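Local coordinates for protein glucanase (Clostridium thermocellum, PDB 5GXX) that probably cleaves internal beta-1,4-glucosidic bonds of cellulose as a family 9 endoglucanase of the cellulosome, pairing a catalytic domain with a cellulose-binding-type beta-sandwich module, at residues Phe197-Leu202 with Trp245-Tyr250; Trp203-Leu208 with Asp219-Tyr224; Glu462-Leu467 with Glu551-Ile556; Ser482-Met487 with Tyr529-Tyr534. The protein carries 1 engineered substitution. All blocks are in the same frame, centred on the assembly; numbering follows the deposited sequence.

Contact 1: residues Phe197-Leu202 with Trp245-Tyr250; sequences FWDELL and WDDCHY. With CA (calcium ion), chain C.
Asp199 and Glu200 at the start of helix 198-212 and the carbonyl of Asp246 meet at a calcium ion, which is what joins the two segments here. Both carboxylates bind the metal through both oxygens and lopsidedly: Asp199 OD2 lies 2.3 Å from the calcium ion and Asp199 OD1 2.6 Å, and Glu200 repeats the pattern with OE2 as its nearer atom. Asp246 O is a third ligand at 2.3 Å from the calcium ion, and a water bound to the metal donates to Asp246 OD1, which also accepts from the backbone N of His194. Ser195 and Gly196 complete the site. Oxygens crowd together around the ion, with Asp199 OD2 only 3.1 Å from Asp246 O, a closeness of two acceptors made tolerable by the calcium ion, which both of them bind. Glu200 reaches it because its chain folds about the CB-CG bond (chi2 77°), which swings the carboxylate back beside that of Asp199.

In the second shell, one water links Asp199 OD2 to the backbone N of Cys248, the N-cap of helix 249-260, and another links Glu200 OE2 to Trp245 O. Asp247 OD1 packs against Asp199 CB and closes an Asx turn by accepting from His249 N. Asp247 OD1 also accepts from His249 ND1, 2.6 Å away on the syn side and close to the ring plane, so two donors fix this carboxylate. His249 CB touches both Asp199 CB and Leu202 CD2, while NE2 of that ring is held by Glu238 O. Around the site, helix 142-158 touches Glu200 and Cys248, helix 58-75 packs on Trp245, and helix 215-224 lies against Leu202.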
# COMPACT_ATOMS: atom_id res chain seq x y z
N PHE A 197 27.61 -18.94 37.95
CA PHE A 197 28.63 -17.91 38.07
C PHE A 197 29.88 -18.34 38.85
O PHE A 197 30.86 -17.59 38.90
CB PHE A 197 28.01 -16.64 38.66
CG PHE A 197 27.53 -16.82 40.08
CD1 PHE A 197 28.47 -16.98 41.10
CD2 PHE A 197 26.18 -16.94 40.39
CE1 PHE A 197 28.08 -17.18 42.41
CE2 PHE A 197 25.78 -17.16 41.71
CZ PHE A 197 26.73 -17.30 42.72
N TRP A 198 29.88 -19.52 39.45
CA TRP A 198 31.05 -19.97 40.20
C TRP A 198 32.30 -20.12 39.32
O TRP A 198 33.42 -19.82 39.75
CB TRP A 198 30.77 -21.25 41.00
CG TRP A 198 29.70 -21.08 42.05
CD1 TRP A 198 28.46 -21.64 42.04
CD2 TRP A 198 29.78 -20.29 43.24
NE1 TRP A 198 27.76 -21.26 43.17
CE2 TRP A 198 28.54 -20.42 43.91
CE3 TRP A 198 30.77 -19.47 43.81
CZ2 TRP A 198 28.27 -19.78 45.13
CZ3 TRP A 198 30.50 -18.83 45.03
CH2 TRP A 198 29.26 -18.99 45.66
N ASP A 199 32.12 -20.61 38.09
CA ASP A 199 33.26 -20.72 37.18
C ASP A 199 33.89 -19.37 36.82
O ASP A 199 35.11 -19.28 36.73
CB ASP A 199 32.86 -21.48 35.91
CG ASP A 199 31.61 -20.91 35.25
OD1 ASP A 199 30.50 -21.18 35.75
OD2 ASP A 199 31.74 -20.19 34.23
N GLU A 200 33.08 -18.33 36.61
CA GLU A 200 33.64 -17.00 36.36
C GLU A 200 34.42 -16.48 37.57
O GLU A 200 35.46 -15.83 37.42
CB GLU A 200 32.57 -15.97 35.99
CG GLU A 200 31.94 -16.11 34.61
CD GLU A 200 30.93 -17.23 34.52
OE1 GLU A 200 30.57 -17.80 35.58
OE2 GLU A 200 30.47 -17.53 33.39
N LEU A 201 33.91 -16.73 38.77
CA LEU A 201 34.66 -16.28 39.95
C LEU A 201 36.00 -17.00 40.07
O LEU A 201 37.00 -16.38 40.42
CB LEU A 201 33.86 -16.41 41.25
CG LEU A 201 32.58 -15.58 41.33
CD1 LEU A 201 31.89 -15.92 42.67
CD2 LEU A 201 32.89 -14.08 41.24
N LEU A 202 36.00 -18.31 39.80
CA LEU A 202 37.24 -19.08 39.70
C LEU A 202 38.23 -18.51 38.70
O LEU A 202 39.40 -18.31 39.01
CB LEU A 202 36.93 -20.53 39.29
CG LEU A 202 38.14 -21.44 39.07
CD1 LEU A 202 39.01 -21.56 40.32
CD2 LEU A 202 37.62 -22.81 38.62
N TRP A 245 32.66 -19.11 26.27
CA TRP A 245 32.12 -17.87 26.85
C TRP A 245 31.29 -18.07 28.11
O TRP A 245 31.24 -17.16 28.94
CB TRP A 245 31.29 -17.08 25.82
CG TRP A 245 30.11 -17.87 25.32
CD1 TRP A 245 30.06 -18.71 24.24
CD2 TRP A 245 28.81 -17.94 25.93
NE1 TRP A 245 28.83 -19.30 24.14
CE2 TRP A 245 28.04 -18.83 25.16
CE3 TRP A 245 28.23 -17.33 27.04
CZ2 TRP A 245 26.71 -19.14 25.47
CZ3 TRP A 245 26.90 -17.63 27.35
CH2 TRP A 245 26.16 -18.53 26.57
N ASP A 246 30.61 -19.20 28.24
CA ASP A 246 29.73 -19.46 29.38
C ASP A 246 30.43 -20.06 30.60
O ASP A 246 29.95 -19.98 31.74
CB ASP A 246 28.61 -20.41 28.95
CG ASP A 246 27.62 -20.65 30.06
OD1 ASP A 246 26.87 -19.71 30.37
OD2 ASP A 246 27.61 -21.76 30.63
N ASP A 247 31.57 -20.69 30.33
CA ASP A 247 32.23 -21.55 31.31
C ASP A 247 33.72 -21.74 31.04
O ASP A 247 34.14 -22.51 30.17
CB ASP A 247 31.50 -22.89 31.37
CG ASP A 247 31.94 -23.75 32.54
OD1 ASP A 247 32.89 -23.36 33.27
OD2 ASP A 247 31.33 -24.83 32.70
N CYS A 248 34.51 -21.03 31.83
CA CYS A 248 35.96 -21.02 31.76
C CYS A 248 36.62 -21.86 32.85
O CYS A 248 37.83 -21.76 33.05
CB CYS A 248 36.48 -19.58 31.80
SG CYS A 248 36.21 -18.63 30.30
N HIS A 249 35.88 -22.70 33.57
CA HIS A 249 36.52 -23.49 34.63
C HIS A 249 37.57 -24.45 34.10
O HIS A 249 38.56 -24.71 34.79
CB HIS A 249 35.59 -24.20 35.63
CG HIS A 249 35.00 -25.49 35.15
ND1 HIS A 249 33.81 -25.53 34.45
CD2 HIS A 249 35.36 -26.78 35.35
CE1 HIS A 249 33.50 -26.79 34.20
NE2 HIS A 249 34.43 -27.57 34.72
N TYR A 250 37.36 -24.93 32.88
CA TYR A 250 38.27 -25.88 32.23
C TYR A 250 39.68 -25.28 32.17
O TYR A 250 40.64 -25.89 32.64
CB TYR A 250 37.77 -26.24 30.81
CG TYR A 250 36.32 -26.67 30.85
CD1 TYR A 250 35.98 -27.98 31.17
CD2 TYR A 250 35.28 -25.76 30.62
CE1 TYR A 250 34.65 -28.38 31.25
CE2 TYR A 250 33.95 -26.15 30.71
CZ TYR A 250 33.65 -27.45 31.04
OH TYR A 250 32.34 -27.86 31.15
CA CA C . 29.50 -19.56 34.00
O HOH W 1 33.81 -18.59 33.17
O HOH W 2 32.26 -17.11 31.44
O HOH W 3 27.61 -18.79 33.02

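Contact 2: residues Trp203-Leu208 with Asp219-Tyr224; sequences WASTWL and DKAESY
Ser205 and Ala221 mark the closest approach of two helices, with their CA atoms 5.4 Å apart. Van der Waals contact carries the pairing: Ser205 OG lies 3.3 Å from Ala221 CA and 3.4 Å from Ala221 CB, and Thr206 OG1 touches the same methyl from the next position, 3.8 Å from Ala221 CB. Small side chains on both sides let the axes of the short segments come within 8.3 Å of each other. They run nearly antiparallel, at 153°, as a helical hairpin within the family 9 catalytic domain, whose helices build an (alpha/alpha)6 barrel.

The aromatic contact is made at an edge. Tyr224 turns its CE2 corner to Ser205 OG, 3.5 Å away and near the ring plane, while Lys220 O sits over one face of that ring toward the rim.

Hydrogen bonding stays within each side of the interface. Ser205 OG stands between its own backbone N and carbonyl carbon (chi1 58°), a torsion that presents it to Ala221 and Tyr224 while it bonds back chiefly to Leu201 O, with Leu202 O as a second, more distant acceptor. Thr206 OG1 likewise returns to Leu202 O. On the other helix, Ser223 OG donates to Lys220 O at 2.7 Å, in the carbonyl plane and on a lone pair. Charged and phenolic ends leave the interface for helix 162-178: Lys220 NZ forms a salt bridge with Asp176, and Tyr224 OH is hydrogen-bonded to the same carboxylate.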
# COMPACT_ATOMS: atom_id res chain seq x y z
N TRP A 203 37.75 -18.28 37.48
CA TRP A 203 38.55 -17.77 36.37
C TRP A 203 39.11 -16.40 36.71
O TRP A 203 40.31 -16.16 36.56
CB TRP A 203 37.64 -17.73 35.14
CG TRP A 203 38.09 -17.19 33.81
CD1 TRP A 203 37.52 -16.15 33.16
CD2 TRP A 203 39.10 -17.71 32.93
NE1 TRP A 203 38.11 -15.95 31.93
CE2 TRP A 203 39.08 -16.91 31.76
CE3 TRP A 203 40.00 -18.77 32.99
CZ2 TRP A 203 39.94 -17.12 30.68
CZ3 TRP A 203 40.87 -18.97 31.93
CH2 TRP A 203 40.82 -18.16 30.79
N ALA A 204 38.27 -15.51 37.22
CA ALA A 204 38.73 -14.17 37.53
C ALA A 204 39.73 -14.15 38.70
O ALA A 204 40.77 -13.50 38.60
CB ALA A 204 37.54 -13.28 37.83
N SER A 205 39.43 -14.86 39.78
CA SER A 205 40.34 -14.92 40.93
C SER A 205 41.69 -15.55 40.55
O SER A 205 42.73 -15.11 41.03
CB SER A 205 39.72 -15.60 42.16
OG SER A 205 39.29 -16.93 41.89
N THR A 206 41.67 -16.55 39.67
CA THR A 206 42.89 -17.21 39.22
C THR A 206 43.77 -16.21 38.46
O THR A 206 44.96 -16.11 38.73
CB THR A 206 42.57 -18.45 38.34
OG1 THR A 206 41.88 -19.40 39.15
CG2 THR A 206 43.84 -19.08 37.76
N TRP A 207 43.17 -15.49 37.51
CA TRP A 207 43.90 -14.44 36.81
C TRP A 207 44.40 -13.32 37.72
O TRP A 207 45.49 -12.79 37.49
CB TRP A 207 43.08 -13.87 35.64
CG TRP A 207 43.18 -14.75 34.41
CD1 TRP A 207 42.16 -15.44 33.80
CD2 TRP A 207 44.36 -15.04 33.65
NE1 TRP A 207 42.64 -16.14 32.71
CE2 TRP A 207 43.99 -15.92 32.60
CE3 TRP A 207 45.71 -14.65 33.76
CZ2 TRP A 207 44.91 -16.41 31.67
CZ3 TRP A 207 46.62 -15.14 32.83
CH2 TRP A 207 46.21 -16.01 31.79
N LEU A 208 43.61 -12.95 38.73
CA LEU A 208 44.07 -11.99 39.74
C LEU A 208 45.25 -12.49 40.57
O LEU A 208 46.16 -11.71 40.88
CB LEU A 208 42.91 -11.51 40.62
CG LEU A 208 41.98 -10.49 39.96
CD1 LEU A 208 40.64 -10.36 40.66
CD2 LEU A 208 42.64 -9.12 39.75
N ASP A 219 43.47 -18.37 47.49
CA ASP A 219 42.56 -18.98 48.45
C ASP A 219 41.11 -18.92 48.02
O ASP A 219 40.38 -19.90 48.17
CB ASP A 219 42.73 -18.34 49.82
CG ASP A 219 43.95 -18.86 50.54
OD1 ASP A 219 44.43 -19.94 50.15
OD2 ASP A 219 44.42 -18.19 51.48
N LYS A 220 40.70 -17.76 47.50
CA LYS A 220 39.39 -17.59 46.89
C LYS A 220 39.17 -18.61 45.77
O LYS A 220 38.17 -19.33 45.74
CB LYS A 220 39.24 -16.16 46.36
CG LYS A 220 38.98 -15.11 47.43
CD LYS A 220 37.49 -14.96 47.65
CE LYS A 220 37.13 -13.88 48.66
NZ LYS A 220 35.65 -13.94 48.83
N ALA A 221 40.11 -18.66 44.84
CA ALA A 221 40.01 -19.57 43.70
C ALA A 221 39.74 -21.00 44.17
O ALA A 221 38.77 -21.64 43.73
CB ALA A 221 41.29 -19.51 42.86
N GLU A 222 40.58 -21.47 45.08
CA GLU A 222 40.47 -22.84 45.59
C GLU A 222 39.17 -23.10 46.34
O GLU A 222 38.64 -24.21 46.28
CB GLU A 222 41.73 -23.24 46.37
CG GLU A 222 42.98 -23.16 45.50
CD GLU A 222 44.15 -23.97 46.02
OE1 GLU A 222 44.87 -23.46 46.91
OE2 GLU A 222 44.37 -25.09 45.50
N SER A 223 38.61 -22.05 46.94
CA SER A 223 37.32 -22.12 47.63
C SER A 223 36.12 -22.31 46.70
O SER A 223 35.05 -22.74 47.12
CB SER A 223 37.13 -20.88 48.50
OG SER A 223 36.52 -19.81 47.79
N TYR A 224 36.29 -21.97 45.42
CA TYR A 224 35.18 -22.06 44.48
C TYR A 224 35.03 -23.45 43.86
O TYR A 224 33.95 -23.77 43.37
CB TYR A 224 35.31 -21.04 43.34
CG TYR A 224 35.34 -19.59 43.77
CD1 TYR A 224 34.32 -19.04 44.54
CD2 TYR A 224 36.39 -18.76 43.38
CE1 TYR A 224 34.36 -17.71 44.93
CE2 TYR A 224 36.43 -17.43 43.76
CZ TYR A 224 35.42 -16.91 44.54
OH TYR A 224 35.47 -15.57 44.90

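Contact 3: residues Glu462-Leu467 with Glu551-Ile556; sequences EIKALL and ELQFRI
Glu462 rises from the face of the sheet to meet Arg555 of the neighbouring strand, its partner in a non-hydrogen-bonded antiparallel pair. Its CB passes Phe554 O at 3.9 Å and CG comes closer, 3.4 Å from Phe554 O. With CG anti to the backbone N (chi1 -174°) and the chain extended beyond it, CD and the carboxylate are carried to the guanidinium edge. There OE1 alone takes both Arg555 NE and Arg555 NH2, each at 2.9 Å, a side-on salt bridge. Glu462 OE1 lies in the guanidinium plane, whereas both donors come from one face of the carboxylate, about 30° out of its plane. The other oxygen, OE2, is held by Asn454 ND2, and a water lies between this oxygen, to which its bond is weak, and Gln553 OE1.

Along the same face, Gln553 NE2 donates to Glu551 OE2, whose carboxylate lies against Lys464 CE at 3.3 Å from OE2 and forms a long salt bridge with Lys464 NZ. The other face is apolar. Ile463 lays its CB over the Phe554 ring in a CH-pi contact, 3.9 Å from the centroid, and Ala465 CB adds to this layer. Paired backbone bonds join Ile463 to Phe554 and Ala465 to Leu552.

Strand 460-469 thus lies between 447-456 and 549-557 in one sheet of the beta-sandwich; Ile463 and Ala465 face strand 481-488 of the second sheet, and Leu552 and Phe554 face strand 527-534.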
# COMPACT_ATOMS: atom_id res chain seq x y z
N GLU A 462 8.94 13.27 -19.54
CA GLU A 462 8.68 12.99 -18.14
C GLU A 462 9.61 11.87 -17.70
O GLU A 462 9.64 10.80 -18.32
CB GLU A 462 7.22 12.61 -17.91
CG GLU A 462 6.87 12.45 -16.45
CD GLU A 462 5.39 12.19 -16.27
OE1 GLU A 462 4.61 13.17 -16.21
OE2 GLU A 462 5.03 11.00 -16.20
N ILE A 463 10.34 12.13 -16.62
CA ILE A 463 11.37 11.22 -16.13
C ILE A 463 10.95 10.63 -14.78
O ILE A 463 10.45 11.35 -13.92
CB ILE A 463 12.71 11.99 -15.93
CG1 ILE A 463 13.25 12.59 -17.23
CG2 ILE A 463 13.78 11.08 -15.32
CD1 ILE A 463 13.45 11.60 -18.35
N LYS A 464 11.13 9.32 -14.62
CA LYS A 464 11.12 8.70 -13.31
C LYS A 464 12.58 8.53 -12.89
O LYS A 464 13.37 7.91 -13.60
CB LYS A 464 10.38 7.36 -13.33
CG LYS A 464 10.46 6.58 -12.04
CD LYS A 464 9.81 5.22 -12.22
CE LYS A 464 9.99 4.32 -11.01
NZ LYS A 464 9.17 3.08 -11.16
N ALA A 465 12.92 9.10 -11.73
CA ALA A 465 14.32 9.05 -11.27
C ALA A 465 14.43 8.58 -9.82
O ALA A 465 13.72 9.07 -8.94
CB ALA A 465 14.96 10.41 -11.45
N LEU A 466 15.34 7.64 -9.58
CA LEU A 466 15.58 7.10 -8.25
C LEU A 466 17.00 7.44 -7.85
O LEU A 466 17.95 6.93 -8.45
CB LEU A 466 15.41 5.58 -8.27
CG LEU A 466 14.01 5.08 -7.90
CD1 LEU A 466 12.95 5.48 -8.93
CD2 LEU A 466 14.09 3.55 -7.75
N LEU A 467 17.15 8.32 -6.87
CA LEU A 467 18.49 8.64 -6.35
C LEU A 467 18.83 7.61 -5.28
O LEU A 467 18.16 7.50 -4.25
CB LEU A 467 18.54 10.06 -5.78
CG LEU A 467 19.90 10.44 -5.16
CD1 LEU A 467 21.04 10.36 -6.17
CD2 LEU A 467 19.84 11.82 -4.53
N GLU A 551 12.38 8.25 -5.02
CA GLU A 551 11.75 8.35 -6.33
C GLU A 551 11.09 9.70 -6.53
O GLU A 551 10.38 10.19 -5.66
CB GLU A 551 10.73 7.23 -6.53
CG GLU A 551 10.00 7.32 -7.87
CD GLU A 551 9.09 6.13 -8.15
OE1 GLU A 551 9.24 5.07 -7.52
OE2 GLU A 551 8.22 6.27 -9.03
N LEU A 552 11.39 10.30 -7.68
CA LEU A 552 10.72 11.51 -8.14
C LEU A 552 10.30 11.30 -9.60
O LEU A 552 11.06 10.72 -10.39
CB LEU A 552 11.69 12.70 -8.05
CG LEU A 552 11.15 14.08 -8.45
CD1 LEU A 552 10.08 14.56 -7.51
CD2 LEU A 552 12.29 15.09 -8.47
N GLN A 553 9.11 11.77 -9.97
CA GLN A 553 8.70 11.82 -11.37
C GLN A 553 8.54 13.29 -11.70
O GLN A 553 7.74 13.99 -11.09
CB GLN A 553 7.39 11.05 -11.62
CG GLN A 553 7.56 9.54 -11.51
CD GLN A 553 6.26 8.79 -11.37
OE1 GLN A 553 5.23 9.20 -11.90
NE2 GLN A 553 6.31 7.67 -10.65
N PHE A 554 9.36 13.77 -12.63
CA PHE A 554 9.26 15.17 -13.02
C PHE A 554 9.02 15.29 -14.51
O PHE A 554 9.43 14.42 -15.29
CB PHE A 554 10.49 15.97 -12.56
CG PHE A 554 11.81 15.47 -13.11
CD1 PHE A 554 12.29 15.94 -14.32
CD2 PHE A 554 12.58 14.57 -12.38
CE1 PHE A 554 13.52 15.51 -14.81
CE2 PHE A 554 13.80 14.12 -12.87
CZ PHE A 554 14.28 14.59 -14.08
N ARG A 555 8.31 16.35 -14.87
CA ARG A 555 7.99 16.63 -16.26
C ARG A 555 8.55 18.00 -16.64
O ARG A 555 8.41 18.96 -15.87
CB ARG A 555 6.47 16.61 -16.44
CG ARG A 555 5.99 16.84 -17.87
CD ARG A 555 4.46 16.89 -17.98
NE ARG A 555 3.87 15.60 -17.62
CZ ARG A 555 2.62 15.23 -17.88
NH1 ARG A 555 1.81 16.05 -18.54
NH2 ARG A 555 2.19 14.03 -17.51
N ILE A 556 9.19 18.07 -17.81
CA ILE A 556 9.67 19.32 -18.38
C ILE A 556 8.92 19.48 -19.70
O ILE A 556 9.02 18.63 -20.58
CB ILE A 556 11.20 19.26 -18.57
CG1 ILE A 556 11.88 18.93 -17.24
CG2 ILE A 556 11.72 20.58 -19.16
CD1 ILE A 556 13.27 18.31 -17.38
O HOH W 4 4.23 11.29 -13.40

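Contact 4: residues Ser482-Met487 with Tyr529-Tyr534; sequences SYNYYM and YIKISY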
# COMPACT_ATOMS: atom_id res chain seq x y z
N SER A 482 22.32 15.89 -4.38
CA SER A 482 21.56 16.43 -5.51
C SER A 482 21.96 15.72 -6.79
O SER A 482 22.99 15.04 -6.87
CB SER A 482 21.73 17.95 -5.68
OG SER A 482 23.05 18.29 -6.06
N TYR A 483 21.12 15.86 -7.80
CA TYR A 483 21.51 15.42 -9.13
C TYR A 483 20.98 16.39 -10.17
O TYR A 483 20.02 17.13 -9.92
CB TYR A 483 21.07 13.98 -9.40
CG TYR A 483 19.57 13.73 -9.39
CD1 TYR A 483 18.81 14.00 -10.52
CD2 TYR A 483 18.94 13.21 -8.27
CE1 TYR A 483 17.45 13.74 -10.54
CE2 TYR A 483 17.57 12.94 -8.28
CZ TYR A 483 16.84 13.22 -9.42
OH TYR A 483 15.48 12.98 -9.44
N ASN A 484 21.60 16.37 -11.35
CA ASN A 484 21.23 17.30 -12.41
C ASN A 484 20.68 16.59 -13.65
O ASN A 484 21.15 15.49 -14.01
CB ASN A 484 22.45 18.14 -12.81
CG ASN A 484 22.95 19.04 -11.70
OD1 ASN A 484 22.27 19.27 -10.69
ND2 ASN A 484 24.15 19.59 -11.89
N TYR A 485 19.68 17.21 -14.28
CA TYR A 485 19.14 16.74 -15.55
C TYR A 485 19.42 17.82 -16.61
O TYR A 485 18.87 18.92 -16.53
CB TYR A 485 17.62 16.47 -15.46
CG TYR A 485 17.07 15.87 -16.74
CD1 TYR A 485 16.61 16.69 -17.78
CD2 TYR A 485 17.03 14.49 -16.92
CE1 TYR A 485 16.14 16.13 -18.97
CE2 TYR A 485 16.54 13.93 -18.09
CZ TYR A 485 16.10 14.75 -19.11
OH TYR A 485 15.64 14.13 -20.25
N TYR A 486 20.27 17.50 -17.58
CA TYR A 486 20.74 18.44 -18.58
C TYR A 486 20.02 18.30 -19.92
O TYR A 486 19.80 17.19 -20.41
CB TYR A 486 22.23 18.25 -18.85
CG TYR A 486 23.15 18.45 -17.67
CD1 TYR A 486 23.62 19.71 -17.33
CD2 TYR A 486 23.57 17.36 -16.92
CE1 TYR A 486 24.48 19.90 -16.25
CE2 TYR A 486 24.43 17.54 -15.84
CZ TYR A 486 24.87 18.81 -15.52
OH TYR A 486 25.72 18.97 -14.45
N MET A 487 19.71 19.45 -20.51
CA MET A 487 18.99 19.55 -21.77
C MET A 487 19.71 20.49 -22.73
O MET A 487 20.40 21.42 -22.29
CB MET A 487 17.60 20.13 -21.52
CG MET A 487 16.78 19.36 -20.52
SD MET A 487 15.45 20.41 -19.89
CE MET A 487 16.26 21.22 -18.50
N TYR A 529 19.95 23.13 -17.31
CA TYR A 529 19.65 21.99 -16.43
C TYR A 529 18.70 22.36 -15.29
O TYR A 529 18.54 23.53 -14.94
CB TYR A 529 20.94 21.40 -15.83
CG TYR A 529 21.66 22.31 -14.87
CD1 TYR A 529 22.43 23.38 -15.32
CD2 TYR A 529 21.55 22.13 -13.49
CE1 TYR A 529 23.08 24.24 -14.44
CE2 TYR A 529 22.21 22.97 -12.60
CZ TYR A 529 22.97 24.02 -13.08
OH TYR A 529 23.61 24.84 -12.18
N ILE A 530 18.11 21.33 -14.71
CA ILE A 530 17.48 21.45 -13.40
C ILE A 530 18.29 20.60 -12.45
O ILE A 530 18.89 19.58 -12.84
CB ILE A 530 15.98 21.06 -13.39
CG1 ILE A 530 15.76 19.61 -13.84
CG2 ILE A 530 15.19 22.07 -14.22
CD1 ILE A 530 14.33 19.08 -13.64
N LYS A 531 18.35 21.06 -11.21
CA LYS A 531 18.96 20.31 -10.13
C LYS A 531 17.83 19.88 -9.22
O LYS A 531 16.99 20.70 -8.84
CB LYS A 531 19.93 21.18 -9.34
CG LYS A 531 20.51 20.45 -8.13
CD LYS A 531 21.53 21.31 -7.39
CE LYS A 531 22.87 21.39 -8.12
NZ LYS A 531 23.45 20.04 -8.41
N ILE A 532 17.85 18.60 -8.85
CA ILE A 532 16.94 18.00 -7.88
C ILE A 532 17.76 17.83 -6.60
O ILE A 532 18.77 17.13 -6.62
CB ILE A 532 16.43 16.62 -8.38
CG1 ILE A 532 15.51 16.70 -9.61
CG2 ILE A 532 15.67 15.90 -7.28
CD1 ILE A 532 16.13 17.27 -10.87
N SER A 533 17.36 18.51 -5.52
CA SER A 533 18.10 18.48 -4.25
C SER A 533 17.27 17.86 -3.13
O SER A 533 16.11 18.24 -2.93
CB SER A 533 18.48 19.91 -3.82
OG SER A 533 19.35 20.50 -4.78
N TYR A 534 17.85 16.93 -2.37
CA TYR A 534 17.20 16.38 -1.19
C TYR A 534 17.81 17.07 -0.00
O TYR A 534 19.03 16.98 0.22
CB TYR A 534 17.35 14.86 -1.10
CG TYR A 534 16.47 14.21 -2.13
CD1 TYR A 534 15.13 13.95 -1.85
CD2 TYR A 534 16.96 13.90 -3.40
CE1 TYR A 534 14.30 13.38 -2.81
CE2 TYR A 534 16.14 13.33 -4.37
CZ TYR A 534 14.81 13.08 -4.07
OH TYR A 534 14.00 12.50 -5.02
O HOH W 5 14.88 11.31 -7.38
O HOH W 6 25.44 21.38 -9.98
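Tyr483 and Ile532 form the tight centre of an antiparallel strand pair in the second sheet of the beta-sandwich module. Both belong to the face turned toward the opposing sheet. Ile532 CB stands over one face of the Tyr483 ring, 3.8 Å from its centroid and 18° off the normal, a CH-pi contact in which the two branches CG1 and CG2 spread toward CE1 and CZ of the ring. The phenol is drawn over its neighbour because CG of Tyr483 stands between the backbone N and the carbonyl carbon (chi1 62°). At its rim, CE2 meets the edge of the Tyr534 ring, and one water joins the two tyrosine hydroxyls. Farther along, Tyr485 CB packs on Ile530 CG1, and the Met487 methyl reaches back to Tyr529 CA. Backbone hydrogen bonds tie Tyr483 to Ile532 and Tyr485 to Ile530, both ways in each pair.

The opposite face is more polar and more open, with Tyr529, Lys531 and Ser533 partly exposed. The Tyr486 and Tyr529 side chains run alongside each other, their ring planes oblique at 44° and Tyr486 CD1 3.5 Å from Tyr529 CB. Asn484 lies alongside Tyr529, its amide held by a straight bond from ND2 to Tyr486 OH, 3.1 Å long. Lys531 bends at its last two torsions, carrying the ammonium back across the strands, where Phe589 makes a cation-pi contact. A water accepts from both Asn484 ND2 and Lys531 NZ, and NZ also donates to Ser482 OG at 3.0 Å and to Asn484 OD1 at 2.7 Å.

How the contacts relate
From the N terminus, helix 198-212 enters first and serves two contacts. Its later turns pair with helix 215-224 almost at once in contact 2, a short loop nested inside the longer one that contact 1 closes when the chain reaches 245-250. The two touch where Leu202 meets Ala221 and Cys248 meets Trp203, within the catalytic domain. Contacts 3 and 4 both open after contact 1 has closed, their centres about 61 and 62 Å from that of contact 1, on the other side of the chain's centre. Contact 4 is nested inside the loop of contact 3. Each pairs strands of one sheet, and the sheets meet through Ala465 with Tyr483 and Leu552 with Ile532.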